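Local coordinates for protein BlEst2 (Bacillus licheniformis, PDB 6WPX) that probably hydrolyses ester bonds as an esterase or lipase and is captured here in its propeptide form, with a C-terminal domain that has autoinhibitory effects, at residues Leu156-Trp161 with Asp174-Leu179; Phe291-Glu296 with Thr450-Gly455; Val316-Asn321 with Ile369-Lys374; Ser387-Gln392 with Phe463-Ile468. All blocks are in the same frame, centred on the assembly; numbering follows the deposited sequence.

Contact 1 of 4, residues Leu156-Trp161 with Asp174-Leu179; sequences LAYSNW and DAVYSL
Tyr-158 and Tyr-177 form an offset edge-to-face (T-shaped) aromatic pair: the planes are turned 77° apart, the ring centroids lie 5.6 Å from each other, and the edge of Tyr-177 is directed toward the face of Tyr-158. The closest carbons are Tyr-158 CE2 and Tyr-177 CD2, at 3.5 Å. Tyr-177 carries its CG anti to the backbone N (chi1 -175°), which places its CD2 branch beside the partner ring. The aliphatic part is smaller: Val-176 CG1 meets the other flank of Tyr-158 at its edge, 3.6 Å from CE1.

No hydrogen bond links the two segments. Tyr-158 OH comes within 3.2 Å of Tyr-177 N, but at a poor angle; the hydroxyl is instead weakly bonded to Asn-173 N, just ahead of helix 174-178. The Leu-156 carbonyl O is gripped twice, by Ser-159 OG at 2.7 Å, on a lone pair, and by Ser-159 N at 3.0 Å, closing helix 152-157. The contact joins the end of that helix, in a region of PGAP1-like alpha/beta sequence (alpha/beta-hydrolase clan), to helix 174-178. Chemically, the buried junction rests on van der Waals contact of the Tyr-158 ring with Tyr-177, backbone included, and with Val-176.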
loop_
_atom_site.group_PDB
_atom_site.type_symbol
_atom_site.label_atom_id
_atom_site.label_comp_id
_atom_site.label_asym_id
_atom_site.label_seq_id
_atom_site.Cartn_x
_atom_site.Cartn_y
_atom_site.Cartn_z
ATOM N N LEU A 156 -5.317 -2.457 5.238
ATOM C CA LEU A 156 -5.432 -3.847 5.668
ATOM C C LEU A 156 -4.712 -4.074 6.990
ATOM O O LEU A 156 -5.319 -4.640 7.904
ATOM C CB LEU A 156 -4.930 -4.829 4.579
ATOM C CG LEU A 156 -4.883 -6.311 4.961
ATOM C CD1 LEU A 156 -6.297 -6.883 5.220
ATOM C CD2 LEU A 156 -4.166 -7.135 3.871
ATOM N N ALA A 157 -3.442 -3.627 7.104
ATOM C CA ALA A 157 -2.618 -3.768 8.312
ATOM C C ALA A 157 -3.272 -3.156 9.567
ATOM O O ALA A 157 -3.042 -3.633 10.674
ATOM C CB ALA A 157 -1.265 -3.113 8.097
ATOM N N TYR A 158 -4.010 -2.057 9.396
ATOM C CA TYR A 158 -4.667 -1.347 10.485
ATOM C C TYR A 158 -6.109 -1.810 10.738
ATOM O O TYR A 158 -6.787 -1.263 11.603
ATOM C CB TYR A 158 -4.597 0.165 10.230
ATOM C CG TYR A 158 -3.269 0.710 10.678
ATOM C CD1 TYR A 158 -2.133 0.573 9.880
ATOM C CD2 TYR A 158 -3.114 1.266 11.951
ATOM C CE1 TYR A 158 -0.884 1.003 10.321
ATOM C CE2 TYR A 158 -1.861 1.685 12.407
ATOM C CZ TYR A 158 -0.754 1.557 11.582
ATOM O OH TYR A 158 0.469 1.986 12.010
ATOM N N SER A 159 -6.556 -2.839 10.030
ATOM C CA SER A 159 -7.934 -3.333 10.164
ATOM C C SER A 159 -8.092 -4.337 11.290
ATOM O O SER A 159 -7.100 -4.857 11.799
ATOM C CB SER A 159 -8.448 -3.881 8.835
ATOM O OG SER A 159 -7.860 -5.142 8.554
ATOM N N ASN A 160 -9.339 -4.557 11.731
ATOM C CA ASN A 160 -9.637 -5.464 12.835
ATOM C C ASN A 160 -9.054 -6.854 12.676
ATOM O O ASN A 160 -8.408 -7.317 13.597
ATOM C CB ASN A 160 -11.160 -5.538 13.087
ATOM C CG ASN A 160 -11.669 -4.284 13.737
ATOM O OD1 ASN A 160 -11.704 -3.225 13.117
ATOM N ND2 ASN A 160 -12.032 -4.364 15.004
ATOM N N TRP A 161 -9.285 -7.523 11.542
ATOM C CA TRP A 161 -8.777 -8.900 11.387
ATOM C C TRP A 161 -7.262 -9.000 11.428
ATOM O O TRP A 161 -6.754 -10.025 11.848
ATOM C CB TRP A 161 -9.324 -9.598 10.133
ATOM C CG TRP A 161 -10.805 -9.866 10.144
ATOM C CD1 TRP A 161 -11.721 -9.450 9.217
ATOM C CD2 TRP A 161 -11.526 -10.689 11.081
ATOM N NE1 TRP A 161 -12.975 -9.918 9.547
ATOM C CE2 TRP A 161 -12.884 -10.675 10.691
ATOM C CE3 TRP A 161 -11.165 -11.387 12.248
ATOM C CZ2 TRP A 161 -13.870 -11.359 11.401
ATOM C CZ3 TRP A 161 -12.147 -12.054 12.956
ATOM C CH2 TRP A 161 -13.481 -12.036 12.532
ATOM N N ASP A 174 4.238 5.093 13.108
ATOM C CA ASP A 174 3.768 6.337 12.544
ATOM C C ASP A 174 3.838 6.358 11.027
ATOM O O ASP A 174 2.956 6.964 10.427
ATOM C CB ASP A 174 4.580 7.493 13.108
ATOM C CG ASP A 174 4.282 7.863 14.553
ATOM O OD1 ASP A 174 3.364 7.259 15.144
ATOM O OD2 ASP A 174 4.919 8.809 15.061
ATOM N N ALA A 175 4.874 5.725 10.414
ATOM C CA ALA A 175 5.054 5.694 8.955
ATOM C C ALA A 175 3.980 4.906 8.263
ATOM O O ALA A 175 3.327 5.465 7.389
ATOM C CB ALA A 175 6.438 5.183 8.569
ATOM N N VAL A 176 3.725 3.650 8.695
ATOM C CA VAL A 176 2.676 2.785 8.120
ATOM C C VAL A 176 1.287 3.407 8.319
ATOM O O VAL A 176 0.473 3.403 7.401
ATOM C CB VAL A 176 2.749 1.311 8.643
ATOM C CG1 VAL A 176 1.714 0.424 7.939
ATOM C CG2 VAL A 176 4.157 0.728 8.449
ATOM N N TYR A 177 1.036 3.948 9.516
ATOM C CA TYR A 177 -0.198 4.642 9.892
ATOM C C TYR A 177 -0.480 5.770 8.911
ATOM O O TYR A 177 -1.629 5.943 8.515
ATOM C CB TYR A 177 -0.013 5.256 11.287
ATOM C CG TYR A 177 -1.240 5.914 11.858
ATOM C CD1 TYR A 177 -1.471 7.280 11.691
ATOM C CD2 TYR A 177 -2.125 5.196 12.651
ATOM C CE1 TYR A 177 -2.576 7.904 12.280
ATOM C CE2 TYR A 177 -3.232 5.801 13.230
ATOM C CZ TYR A 177 -3.443 7.157 13.064
ATOM O OH TYR A 177 -4.534 7.701 13.687
ATOM N N SER A 178 0.565 6.579 8.576
ATOM C CA SER A 178 0.419 7.733 7.680
ATOM C C SER A 178 0.128 7.316 6.239
ATOM O O SER A 178 -0.266 8.159 5.447
ATOM C CB SER A 178 1.639 8.648 7.742
ATOM O OG SER A 178 2.767 8.102 7.076
ATOM N N LEU A 179 0.309 6.025 5.909
ATOM C CA LEU A 179 0.062 5.473 4.575
ATOM C C LEU A 179 -1.385 4.998 4.350
ATOM O O LEU A 179 -1.738 4.668 3.216
ATOM C CB LEU A 179 1.063 4.354 4.254
ATOM C CG LEU A 179 2.538 4.803 4.119
ATOM C CD1 LEU A 179 3.432 3.609 3.960
ATOM C CD2 LEU A 179 2.715 5.748 2.943
#

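Contact 2 of 4, residues Phe291-Glu296 with Thr450-Gly455; sequences FIRGGE and TIDLSG
Asp-452, the residue most buried by this contact, forms a salt bridge with Arg-293: NH1 donates to OD1 over 2.8 Å with an N-H...O angle of 167°. The carboxylate oxygen lies in the guanidinium plane, at its edge, yet the donor reaches that oxygen from above the carboxylate plane, and the two flat groups stand 86° apart.

Arg-293 leaves its strand facing away from Asp-452 and returns by a bend at chi2, which brings the guanidinium back alongside its own strand. There NH1 makes a second bond, to Ile-292 O at 2.8 Å, so two acceptors restrain its rotation. Phe-291 supplies a lid: its CZ sits 3.5 Å above the guanidinium plane, over the centre.

Asp-452 OD1 also bonds Thr-466 OG1 and OD2 bonds Trp-161 NE1, donors on both oxygens that would probably favour the charged form. The axes of segments 291-296 and 450-455 pass 8.6 Å apart, with N-to-C directions 121° from each other. Strand 290-297 edges its sheet beside 377-386, whereas 445-456 runs between 407-417 and 462-473 in another; the salt bridge thus joins two sheets, helped by Thr-466 of 462-473, whose OG1 also bonds Ile-292 N.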
loop_
_atom_site.group_PDB
_atom_site.type_symbol
_atom_site.label_atom_id
_atom_site.label_comp_id
_atom_site.label_asym_id
_atom_site.label_seq_id
_atom_site.Cartn_x
_atom_site.Cartn_y
_atom_site.Cartn_z
ATOM N N PHE A 291 -12.284 -12.126 1.121
ATOM C CA PHE A 291 -12.863 -12.691 2.331
ATOM C C PHE A 291 -11.674 -12.715 3.261
ATOM O O PHE A 291 -10.588 -13.180 2.870
ATOM C CB PHE A 291 -13.445 -14.107 2.152
ATOM C CG PHE A 291 -13.864 -14.682 3.491
ATOM C CD1 PHE A 291 -15.011 -14.226 4.136
ATOM C CD2 PHE A 291 -13.096 -15.656 4.121
ATOM C CE1 PHE A 291 -15.407 -14.768 5.358
ATOM C CE2 PHE A 291 -13.495 -16.201 5.343
ATOM C CZ PHE A 291 -14.647 -15.752 5.956
ATOM N N ILE A 292 -11.856 -12.189 4.476
ATOM C CA ILE A 292 -10.757 -12.049 5.431
ATOM C C ILE A 292 -11.104 -12.495 6.822
ATOM O O ILE A 292 -12.154 -12.145 7.343
ATOM C CB ILE A 292 -10.249 -10.558 5.472
ATOM C CG1 ILE A 292 -9.880 -10.008 4.087
ATOM C CG2 ILE A 292 -9.095 -10.341 6.476
ATOM C CD1 ILE A 292 -9.721 -8.500 4.053
ATOM N N ARG A 293 -10.142 -13.196 7.465
ATOM C CA ARG A 293 -10.179 -13.577 8.875
ATOM C C ARG A 293 -8.798 -13.360 9.474
ATOM O O ARG A 293 -7.828 -13.212 8.755
ATOM C CB ARG A 293 -10.694 -15.018 9.095
ATOM C CG ARG A 293 -12.196 -15.205 8.820
ATOM C CD ARG A 293 -13.072 -14.488 9.849
ATOM N NE ARG A 293 -14.517 -14.670 9.615
ATOM C CZ ARG A 293 -15.267 -13.856 8.880
ATOM N NH1 ARG A 293 -14.719 -12.840 8.233
ATOM N NH2 ARG A 293 -16.564 -14.085 8.743
ATOM N N GLY A 294 -8.735 -13.291 10.782
ATOM C CA GLY A 294 -7.496 -13.122 11.516
ATOM C C GLY A 294 -7.654 -13.637 12.926
ATOM O O GLY A 294 -8.764 -13.891 13.384
ATOM N N GLY A 295 -6.548 -13.771 13.624
ATOM C CA GLY A 295 -6.583 -14.263 14.993
ATOM C C GLY A 295 -5.234 -14.791 15.389
ATOM O O GLY A 295 -4.214 -14.424 14.802
ATOM N N GLU A 296 -5.240 -15.667 16.360
ATOM C CA GLU A 296 -4.064 -16.332 16.875
ATOM C C GLU A 296 -4.335 -17.813 16.827
ATOM O O GLU A 296 -5.495 -18.246 16.913
ATOM C CB GLU A 296 -3.787 -15.888 18.316
ATOM C CG GLU A 296 -3.109 -14.525 18.368
ATOM C CD GLU A 296 -2.924 -13.905 19.745
ATOM O OE1 GLU A 296 -3.589 -14.348 20.709
ATOM O OE2 GLU A 296 -2.121 -12.953 19.851
ATOM N N THR A 450 -14.301 -2.740 9.160
ATOM C CA THR A 450 -14.393 -4.042 8.516
ATOM C C THR A 450 -15.856 -4.434 8.470
ATOM O O THR A 450 -16.478 -4.594 9.514
ATOM C CB THR A 450 -13.544 -5.086 9.242
ATOM O OG1 THR A 450 -12.173 -4.720 9.138
ATOM C CG2 THR A 450 -13.695 -6.458 8.633
ATOM N N ILE A 451 -16.400 -4.621 7.266
ATOM C CA ILE A 451 -17.791 -5.020 7.070
ATOM C C ILE A 451 -17.790 -6.411 6.476
ATOM O O ILE A 451 -17.349 -6.599 5.340
ATOM C CB ILE A 451 -18.598 -4.004 6.196
ATOM C CG1 ILE A 451 -18.561 -2.571 6.793
ATOM C CG2 ILE A 451 -20.058 -4.480 5.989
ATOM C CD1 ILE A 451 -17.679 -1.646 6.003
ATOM N N ASP A 452 -18.251 -7.392 7.254
ATOM C CA ASP A 452 -18.336 -8.768 6.767
ATOM C C ASP A 452 -19.719 -9.038 6.213
ATOM O O ASP A 452 -20.711 -8.981 6.950
ATOM C CB ASP A 452 -17.954 -9.792 7.856
ATOM C CG ASP A 452 -16.464 -10.092 7.768
ATOM O OD1 ASP A 452 -16.062 -10.854 6.845
ATOM O OD2 ASP A 452 -15.690 -9.516 8.573
ATOM N N LEU A 453 -19.773 -9.299 4.907
ATOM C CA LEU A 453 -20.981 -9.593 4.158
ATOM C C LEU A 453 -21.141 -11.070 3.932
ATOM O O LEU A 453 -20.188 -11.756 3.572
ATOM C CB LEU A 453 -20.956 -8.894 2.789
ATOM C CG LEU A 453 -20.923 -7.370 2.746
ATOM C CD1 LEU A 453 -20.946 -6.898 1.313
ATOM C CD2 LEU A 453 -22.141 -6.760 3.450
ATOM N N SER A 454 -22.380 -11.548 4.081
ATOM C CA SER A 454 -22.789 -12.923 3.840
ATOM C C SER A 454 -24.195 -12.904 3.228
ATOM O O SER A 454 -24.920 -11.922 3.359
ATOM C CB SER A 454 -22.808 -13.720 5.144
ATOM O OG SER A 454 -23.700 -13.130 6.075
ATOM N N GLY A 455 -24.557 -14.014 2.604
ATOM C CA GLY A 455 -25.857 -14.221 1.987
ATOM C C GLY A 455 -25.793 -15.262 0.896
ATOM O O GLY A 455 -24.888 -16.095 0.863
#

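Contact 3 of 4, residues Val316-Asn321 with Ile369-Lys374; sequences VHWLSN and IASSVK
The indole of Trp-318 has Ser-371 CB over one face, 3.2 Å above the plane and displaced toward the rim, where CZ2 is the closest ring atom at 3.3 Å. Ile-369 CG2 approaches the six-membered ring obliquely, 3.7 Å from CZ3. Phe-379 of strand 377-386 stacks on the same indole. The ring is carried toward 369-374 because its CG stands anti to the backbone N (chi1 -174°).

Two residues earlier on each strand, Val-316 CG1 meets Ile-369 CD1 at 3.7 Å, the two side chains lying alongside each other and pointing opposite ways. Ile-369 therefore serves both partners, with its CD1 on valine and its CG2 on tryptophan, and contributes nearly as much buried surface as Trp-318.

The polar atoms are satisfied by a third party. Trp-318 NE1 and Ser-371 OG are 3.3 Å apart, but the angle is unfit for a hydrogen bond; each goes instead to Glu-377, NE1 to one carboxylate oxygen (OE1) and OG to the other (OE2). An alanine at Trp-318 is likely to open a gap above Ser-371 CB and beside Ile-369 CG2, and to deprive Glu-377 of its indole donor.

Strands 313-320 and 365-372 belong to different antiparallel sheets. The axes of the two segments approach to 9.3 Å, with a signed crossing angle of -27°, and side chains rather than backbone bonds lie between them. That spacing and modest twist are consistent with face-to-face packing in a beta sandwich, whose buried interior this contact helps to fill.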
loop_
_atom_site.group_PDB
_atom_site.type_symbol
_atom_site.label_atom_id
_atom_site.label_comp_id
_atom_site.label_asym_id
_atom_site.label_seq_id
_atom_site.Cartn_x
_atom_site.Cartn_y
_atom_site.Cartn_z
ATOM N N VAL A 316 -5.616 -17.802 -2.294
ATOM C CA VAL A 316 -5.792 -18.163 -0.885
ATOM C C VAL A 316 -4.476 -17.904 -0.184
ATOM O O VAL A 316 -3.440 -18.408 -0.602
ATOM C CB VAL A 316 -6.256 -19.646 -0.760
ATOM C CG1 VAL A 316 -6.559 -20.026 0.688
ATOM C CG2 VAL A 316 -7.465 -19.932 -1.642
ATOM N N HIS A 317 -4.516 -17.068 0.846
ATOM C CA HIS A 317 -3.320 -16.648 1.551
ATOM C C HIS A 317 -3.436 -16.817 3.038
ATOM O O HIS A 317 -4.402 -16.344 3.633
ATOM C CB HIS A 317 -3.014 -15.164 1.240
ATOM C CG HIS A 317 -3.106 -14.855 -0.208
ATOM N ND1 HIS A 317 -2.014 -14.998 -1.041
ATOM C CD2 HIS A 317 -4.173 -14.481 -0.943
ATOM C CE1 HIS A 317 -2.451 -14.719 -2.255
ATOM N NE2 HIS A 317 -3.739 -14.397 -2.245
ATOM N N TRP A 318 -2.416 -17.428 3.643
ATOM C CA TRP A 318 -2.345 -17.523 5.094
ATOM C C TRP A 318 -1.087 -16.746 5.500
ATOM O O TRP A 318 0.029 -17.223 5.308
ATOM C CB TRP A 318 -2.309 -18.981 5.578
ATOM C CG TRP A 318 -2.368 -19.118 7.076
ATOM C CD1 TRP A 318 -1.320 -19.061 7.949
ATOM C CD2 TRP A 318 -3.546 -19.332 7.871
ATOM N NE1 TRP A 318 -1.769 -19.242 9.241
ATOM C CE2 TRP A 318 -3.136 -19.389 9.223
ATOM C CE3 TRP A 318 -4.923 -19.434 7.574
ATOM C CZ2 TRP A 318 -4.040 -19.614 10.271
ATOM C CZ3 TRP A 318 -5.823 -19.614 8.621
ATOM C CH2 TRP A 318 -5.375 -19.736 9.947
ATOM N N LEU A 319 -1.270 -15.524 6.002
ATOM C CA LEU A 319 -0.147 -14.689 6.469
ATOM C C LEU A 319 0.107 -15.035 7.899
ATOM O O LEU A 319 -0.839 -15.183 8.663
ATOM C CB LEU A 319 -0.450 -13.190 6.352
ATOM C CG LEU A 319 -0.491 -12.591 4.937
ATOM C CD1 LEU A 319 -1.847 -12.861 4.260
ATOM C CD2 LEU A 319 -0.213 -11.114 5.001
ATOM N N SER A 320 1.384 -15.210 8.258
ATOM C CA SER A 320 1.795 -15.600 9.607
ATOM C C SER A 320 3.112 -14.913 9.986
ATOM O O SER A 320 3.818 -14.414 9.116
ATOM C CB SER A 320 1.987 -17.115 9.668
ATOM O OG SER A 320 2.404 -17.545 10.960
ATOM N N ASN A 321 3.444 -14.907 11.275
ATOM C CA ASN A 321 4.711 -14.358 11.736
ATOM C C ASN A 321 5.819 -15.413 11.578
ATOM O O ASN A 321 6.997 -15.093 11.743
ATOM C CB ASN A 321 4.611 -13.852 13.179
ATOM C CG ASN A 321 4.135 -14.881 14.149
ATOM O OD1 ASN A 321 3.016 -15.382 14.054
ATOM N ND2 ASN A 321 4.942 -15.141 15.163
ATOM N N ILE A 369 -9.676 -23.811 5.253
ATOM C CA ILE A 369 -8.229 -23.709 5.367
ATOM C C ILE A 369 -7.886 -24.206 6.763
ATOM O O ILE A 369 -8.660 -24.001 7.701
ATOM C CB ILE A 369 -7.656 -22.289 5.064
ATOM C CG1 ILE A 369 -6.092 -22.352 4.904
ATOM C CG2 ILE A 369 -8.044 -21.284 6.162
ATOM C CD1 ILE A 369 -5.535 -21.480 3.888
ATOM N N ALA A 370 -6.742 -24.855 6.896
ATOM C CA ALA A 370 -6.268 -25.333 8.179
ATOM C C ALA A 370 -4.795 -24.999 8.317
ATOM O O ALA A 370 -4.025 -25.202 7.387
ATOM C CB ALA A 370 -6.518 -26.840 8.323
ATOM N N SER A 371 -4.417 -24.451 9.468
ATOM C CA SER A 371 -3.018 -24.155 9.783
ATOM C C SER A 371 -2.670 -24.923 11.045
ATOM O O SER A 371 -3.342 -24.773 12.069
ATOM C CB SER A 371 -2.806 -22.664 10.019
ATOM O OG SER A 371 -1.447 -22.384 10.305
ATOM N N SER A 372 -1.667 -25.794 10.945
ATOM C CA SER A 372 -1.192 -26.586 12.077
ATOM C C SER A 372 0.188 -26.068 12.419
ATOM O O SER A 372 1.069 -26.045 11.568
ATOM C CB SER A 372 -1.158 -28.075 11.732
ATOM O OG SER A 372 -0.839 -28.856 12.871
ATOM N N VAL A 373 0.344 -25.574 13.642
ATOM C CA VAL A 373 1.603 -24.989 14.108
ATOM C C VAL A 373 2.104 -25.677 15.379
ATOM O O VAL A 373 1.302 -26.191 16.152
ATOM C CB VAL A 373 1.500 -23.444 14.297
ATOM C CG1 VAL A 373 1.305 -22.714 12.967
ATOM C CG2 VAL A 373 0.401 -23.067 15.284
ATOM N N LYS A 374 3.409 -25.610 15.609
ATOM C CA LYS A 374 4.076 -26.143 16.828
ATOM C C LYS A 374 4.421 -24.958 17.729
ATOM O O LYS A 374 4.506 -25.134 18.941
ATOM C CB LYS A 374 5.364 -26.878 16.463
#

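Contact 4 of 4, residues Ser387-Gln392 with Phe463-Ile468; sequences SPLNQQ and FNRTII
Leu-389 reaches across to Arg-465, and its side chain can be followed outward. CB lies 4.1 Å from Arg-465 NH2. CG stands anti to the backbone N (chi1 169°), which extends the chain toward the strand and delivers CD2 to Arg-465 and Phe-463. That methyl sits over one face of the Arg-465 guanidinium, 3.1 Å above the plane and displaced toward the rim, so that it is 3.5 Å from each of Arg-465 CZ, NH1 and NH2. It also rests 3.7 Å from Phe-463 CB.

Ser-387 CB meets the same guanidinium at its edge, 3.9 Å from NH2. Arg-465 bends at chi2 (-67°), and its NH1 turns back to Asn-464 O at 3.2 Å, a bond that is straight at hydrogen (173°) although the donor stands above the carbonyl plane. NH2 forms a salt bridge with Glu-308 OE2, the same oxygen that bonds Ser-387 OG, and Phe-385 adds a cation-pi contact. A leucine in place of Arg-465 would probably leave Glu-308 without this counter-charge and Leu-389 CD2 without the flat surface beneath it.

Ser-387 OG accepts from Leu-389 N at 3.2 Å, a capping bond at the entry to helix 389-397. Ile-393 and Val-397 of that helix continue the packing onto Phe-463, Arg-465 and Ile-467, alternate residues of one strand: a capped helix laid against one face of an antiparallel sheet.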
loop_
_atom_site.group_PDB
_atom_site.type_symbol
_atom_site.label_atom_id
_atom_site.label_comp_id
_atom_site.label_asym_id
_atom_site.label_seq_id
_atom_site.Cartn_x
_atom_site.Cartn_y
_atom_site.Cartn_z
ATOM N N SER A 387 -14.609 -13.295 -9.734
ATOM C CA SER A 387 -16.001 -13.742 -9.878
ATOM C C SER A 387 -16.916 -12.601 -10.329
ATOM O O SER A 387 -16.727 -11.458 -9.896
ATOM C CB SER A 387 -16.497 -14.294 -8.538
ATOM O OG SER A 387 -17.891 -14.566 -8.476
ATOM N N PRO A 388 -17.956 -12.897 -11.136
ATOM C CA PRO A 388 -18.897 -11.833 -11.540
ATOM C C PRO A 388 -19.729 -11.302 -10.366
ATOM O O PRO A 388 -20.403 -10.304 -10.527
ATOM C CB PRO A 388 -19.800 -12.536 -12.571
ATOM C CG PRO A 388 -19.062 -13.788 -12.959
ATOM C CD PRO A 388 -18.334 -14.196 -11.730
ATOM N N LEU A 389 -19.603 -11.945 -9.191
ATOM C CA LEU A 389 -20.380 -11.566 -7.976
ATOM C C LEU A 389 -19.995 -10.164 -7.488
ATOM O O LEU A 389 -20.781 -9.573 -6.799
ATOM C CB LEU A 389 -20.193 -12.600 -6.861
ATOM C CG LEU A 389 -20.734 -12.162 -5.505
ATOM C CD1 LEU A 389 -22.241 -12.239 -5.481
ATOM C CD2 LEU A 389 -20.115 -12.957 -4.372
ATOM N N ASN A 390 -18.814 -9.676 -7.872
ATOM C CA ASN A 390 -18.302 -8.342 -7.448
ATOM C C ASN A 390 -19.316 -7.237 -7.770
ATOM O O ASN A 390 -19.499 -6.379 -6.944
ATOM C CB ASN A 390 -16.883 -8.065 -7.976
ATOM C CG ASN A 390 -16.792 -7.825 -9.472
ATOM O OD1 ASN A 390 -17.365 -8.571 -10.264
ATOM N ND2 ASN A 390 -16.121 -6.764 -9.867
ATOM N N GLN A 391 -19.916 -7.274 -8.960
ATOM C CA GLN A 391 -20.890 -6.255 -9.423
ATOM C C GLN A 391 -22.068 -6.219 -8.452
ATOM O O GLN A 391 -22.475 -5.139 -8.062
ATOM C CB GLN A 391 -21.339 -6.585 -10.842
ATOM C CG GLN A 391 -20.464 -5.959 -11.919
ATOM C CD GLN A 391 -19.379 -6.897 -12.389
ATOM O OE1 GLN A 391 -19.635 -8.045 -12.746
ATOM N NE2 GLN A 391 -18.149 -6.410 -12.391
ATOM N N GLN A 392 -22.524 -7.393 -8.038
ATOM C CA GLN A 392 -23.674 -7.532 -7.141
ATOM C C GLN A 392 -23.358 -7.037 -5.746
ATOM O O GLN A 392 -24.227 -6.426 -5.123
ATOM C CB GLN A 392 -24.210 -8.970 -7.132
ATOM C CG GLN A 392 -24.654 -9.486 -8.519
ATOM C CD GLN A 392 -25.572 -8.546 -9.297
ATOM O OE1 GLN A 392 -26.574 -8.030 -8.786
ATOM N NE2 GLN A 392 -25.242 -8.303 -10.556
ATOM N N PHE A 463 -22.345 -17.003 -0.271
ATOM C CA PHE A 463 -21.140 -16.193 -0.555
ATOM C C PHE A 463 -20.725 -15.492 0.735
ATOM O O PHE A 463 -21.524 -15.386 1.646
ATOM C CB PHE A 463 -21.389 -15.143 -1.644
ATOM C CG PHE A 463 -22.180 -13.940 -1.213
ATOM C CD1 PHE A 463 -21.564 -12.859 -0.621
ATOM C CD2 PHE A 463 -23.547 -13.880 -1.401
ATOM C CE1 PHE A 463 -22.290 -11.757 -0.227
ATOM C CE2 PHE A 463 -24.272 -12.779 -0.991
ATOM C CZ PHE A 463 -23.649 -11.725 -0.396
ATOM N N ASN A 464 -19.494 -15.003 0.735
ATOM C CA ASN A 464 -18.895 -14.247 1.854
ATOM C C ASN A 464 -17.848 -13.265 1.288
ATOM O O ASN A 464 -17.077 -13.674 0.460
ATOM C CB ASN A 464 -18.425 -15.135 3.018
ATOM C CG ASN A 464 -17.527 -16.292 2.634
ATOM O OD1 ASN A 464 -17.494 -17.307 3.302
ATOM N ND2 ASN A 464 -16.777 -16.140 1.569
ATOM N N ARG A 465 -17.888 -12.015 1.730
ATOM C CA ARG A 465 -16.864 -11.000 1.388
ATOM C C ARG A 465 -16.644 -10.128 2.615
ATOM O O ARG A 465 -17.533 -10.027 3.426
ATOM C CB ARG A 465 -17.193 -10.135 0.171
ATOM C CG ARG A 465 -17.320 -10.890 -1.136
ATOM C CD ARG A 465 -16.058 -11.500 -1.675
ATOM N NE ARG A 465 -16.144 -11.832 -3.079
ATOM C CZ ARG A 465 -16.677 -12.930 -3.570
ATOM N NH1 ARG A 465 -17.179 -13.847 -2.770
ATOM N NH2 ARG A 465 -16.693 -13.120 -4.870
ATOM N N THR A 466 -15.490 -9.506 2.670
ATOM C CA THR A 466 -15.081 -8.610 3.742
ATOM C C THR A 466 -14.626 -7.314 3.104
ATOM O O THR A 466 -13.684 -7.311 2.310
ATOM C CB THR A 466 -13.952 -9.219 4.569
ATOM O OG1 THR A 466 -14.231 -10.586 4.857
ATOM C CG2 THR A 466 -13.728 -8.456 5.853
ATOM N N ILE A 467 -15.298 -6.219 3.446
ATOM C CA ILE A 467 -14.976 -4.893 2.928
ATOM C C ILE A 467 -14.264 -4.139 4.016
ATOM O O ILE A 467 -14.730 -4.115 5.147
ATOM C CB ILE A 467 -16.259 -4.147 2.452
ATOM C CG1 ILE A 467 -16.972 -4.981 1.343
ATOM C CG2 ILE A 467 -15.942 -2.687 1.977
ATOM C CD1 ILE A 467 -18.295 -4.461 0.894
ATOM N N ILE A 468 -13.124 -3.528 3.675
ATOM C CA ILE A 468 -12.356 -2.692 4.589
ATOM C C ILE A 468 -12.421 -1.239 4.112
ATOM O O ILE A 468 -12.077 -0.943 2.969
ATOM C CB ILE A 468 -10.896 -3.189 4.755
ATOM C CG1 ILE A 468 -10.884 -4.542 5.492
ATOM C CG2 ILE A 468 -10.016 -2.117 5.479
ATOM C CD1 ILE A 468 -9.603 -5.206 5.469
#

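How the contacts relate
From the N terminus, contact 1 comes first, closing a largely helical loop of 12 residues in the alpha/beta part, of the hydrolase type by family, before the others open. Contact 2 then opens at 291-296 and spans most of what follows. Contact 3 opens and closes inside it, uniting two sheets of the beta sandwich. Contact 4 opens at 387-392, within that span, but closes at 463-468, after contact 2 has closed at 450-455, so these two cross. Their closing strands are neighbours in one sheet, and their centres lie about 12 Å apart. Trp-161 of contact 1 hydrogen-bonds to contact 2 and also touches contact 4, where Ser-159 and Leu-156 pack, tying the alpha/beta part to the C-terminal sheets.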